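Local coordinates for early 35 KDA protein (Autographa californica nucleopolyhedrovirus, PDB 1I3S), which blocks caspases of the host insect cell, so halting the apoptosis set off by infection, and also suppresses the host's antiviral RNA interference, at residues K58-R63 and S162-S167. The protein carries 1 engineered substitution. Numbering follows the deposited sequence.
Sequences KNNNLR and SNQVLS
Asn60 is gripped by the 162-167 segment at three points, two of them on its side-chain amide. Its OD1 accepts from Gln164 N at 2.8 Å, while its ND2 donates to Gln164 OE1 at 2.7 Å along an almost straight line (177°). That second bond lies in the amide plane of Asn60 and, with the two amides turned 72° apart, meets OE1 from above the Gln164 carbonyl plane rather than on a lone pair. With CG anti to its carbonyl carbon (chi1 -72°), the Asn60 amide sits beside its own backbone N, which in turn bonds to Ser162 O at 2.7 Å. Gln164 is buried at the centre of an inverse gamma turn, and its NE2 is taken up by the backbone oxygens of Phe158 and Gly161.

At the strand end of the contact, Lys58 N donates to Val165 O at 2.8 Å, carrying on the antiparallel pairing of strands 52-57 and 166-170. Val165 points its side chain toward the 58-63 segment: CG1 meets Lys58 CB at 3.9 Å and, more loosely, Leu62 CD2, and Val28 and Ile30 of strand 24-30 add further apolar contacts. The extended Lys58 chain runs past buried Ser167; Lys58 NZ forms a salt bridge with Glu26, and Ser167 OG a hydrogen bond to it.

The other side, where Asn59 and Ser162 are exposed, is looser. Asn59 directs its CA-H at Ser162 O, while its ND2 lies loosely against Ser162 CB; its OD1 turns instead to Asn61 N at 2.6 Å, a capping bond ahead of the turn that leads into the helix. Neighbouring asparagines thus divide the work, one capping the helix and the other using both ends of its amide to fix the chain entering strand 166-170.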
# COMPACT_ATOMS: atom_id res chain seq x y z
N LYS A 58 -7.76 9.56 -12.78
CA LYS A 58 -8.38 10.64 -11.99
C LYS A 58 -7.41 11.72 -11.75
O LYS A 58 -6.20 11.51 -11.90
CB LYS A 58 -8.94 10.10 -10.67
CG LYS A 58 -10.25 9.33 -10.89
CD LYS A 58 -10.81 8.81 -9.62
CE LYS A 58 -12.24 8.38 -9.80
NZ LYS A 58 -12.85 8.13 -8.46
N ASN A 59 -7.89 12.89 -11.37
CA ASN A 59 -6.99 14.04 -11.15
C ASN A 59 -6.02 13.83 -10.07
O ASN A 59 -6.32 13.18 -9.07
CB ASN A 59 -7.81 15.30 -10.86
CG ASN A 59 -6.97 16.56 -10.88
OD1 ASN A 59 -6.29 16.91 -9.87
ND2 ASN A 59 -6.98 17.25 -12.01
N ASN A 60 -4.83 14.40 -10.24
CA ASN A 60 -3.78 14.26 -9.22
C ASN A 60 -4.12 14.84 -7.89
O ASN A 60 -3.50 14.48 -6.87
CB ASN A 60 -2.48 14.86 -9.74
CG ASN A 60 -1.84 14.02 -10.81
OD1 ASN A 60 -2.23 12.85 -11.03
ND2 ASN A 60 -0.84 14.57 -11.49
N ASN A 61 -5.10 15.73 -7.82
CA ASN A 61 -5.40 16.30 -6.49
C ASN A 61 -5.86 15.24 -5.55
O ASN A 61 -5.80 15.42 -4.33
CB ASN A 61 -6.44 17.41 -6.58
CG ASN A 61 -7.73 16.94 -7.21
OD1 ASN A 61 -8.33 15.92 -6.78
ND2 ASN A 61 -8.19 17.68 -8.21
N LEU A 62 -6.32 14.12 -6.09
CA LEU A 62 -6.85 13.01 -5.26
C LEU A 62 -5.79 12.43 -4.39
O LEU A 62 -6.08 11.97 -3.26
CB LEU A 62 -7.47 11.92 -6.14
CG LEU A 62 -8.58 11.04 -5.50
CD1 LEU A 62 -9.84 11.84 -5.27
CD2 LEU A 62 -8.93 9.89 -6.40
N ARG A 63 -4.54 12.47 -4.86
CA ARG A 63 -3.39 11.93 -4.11
C ARG A 63 -3.29 12.50 -2.74
O ARG A 63 -3.20 11.74 -1.75
CB ARG A 63 -2.10 12.17 -4.89
CG ARG A 63 -0.86 11.54 -4.24
CD ARG A 63 0.40 11.68 -5.12
NE ARG A 63 1.58 10.97 -4.58
CZ ARG A 63 2.21 11.27 -3.44
NH1 ARG A 63 1.78 12.28 -2.68
NH2 ARG A 63 3.27 10.57 -3.07
N SER A 162 -2.47 15.93 -15.78
CA SER A 162 -2.67 15.85 -14.29
C SER A 162 -3.47 14.64 -13.88
O SER A 162 -4.14 14.65 -12.81
CB SER A 162 -3.38 17.10 -13.78
OG SER A 162 -2.51 18.22 -13.77
N ASN A 163 -3.42 13.59 -14.71
CA ASN A 163 -4.18 12.34 -14.47
C ASN A 163 -3.40 11.14 -14.16
O ASN A 163 -3.69 10.07 -14.71
CB ASN A 163 -5.02 12.00 -15.69
CG ASN A 163 -6.17 12.96 -15.89
OD1 ASN A 163 -6.57 13.70 -14.95
ND2 ASN A 163 -6.74 12.95 -17.11
N GLN A 164 -2.40 11.24 -13.29
CA GLN A 164 -1.59 10.02 -12.95
C GLN A 164 -2.13 9.34 -11.71
O GLN A 164 -1.42 9.21 -10.67
CB GLN A 164 -0.10 10.36 -12.74
CG GLN A 164 0.63 10.88 -13.97
CD GLN A 164 0.29 12.33 -14.26
OE1 GLN A 164 0.50 13.21 -13.39
NE2 GLN A 164 -0.23 12.59 -15.46
N VAL A 165 -3.38 8.91 -11.79
CA VAL A 165 -4.04 8.24 -10.68
C VAL A 165 -4.93 7.26 -11.31
O VAL A 165 -5.78 7.63 -12.11
CB VAL A 165 -4.89 9.22 -9.83
CG1 VAL A 165 -5.89 8.43 -9.01
CG2 VAL A 165 -4.00 10.06 -8.91
N LEU A 166 -4.74 5.98 -10.99
CA LEU A 166 -5.59 4.93 -11.58
C LEU A 166 -6.67 4.55 -10.64
O LEU A 166 -6.46 4.47 -9.43
CB LEU A 166 -4.73 3.70 -11.98
CG LEU A 166 -3.85 3.92 -13.23
CD1 LEU A 166 -2.86 2.80 -13.39
CD2 LEU A 166 -4.72 4.03 -14.48
N SER A 167 -7.86 4.37 -11.19
CA SER A 167 -9.05 3.98 -10.40
C SER A 167 -9.61 2.70 -10.95
O SER A 167 -10.01 2.65 -12.12
CB SER A 167 -10.11 5.07 -10.48
OG SER A 167 -11.32 4.61 -9.89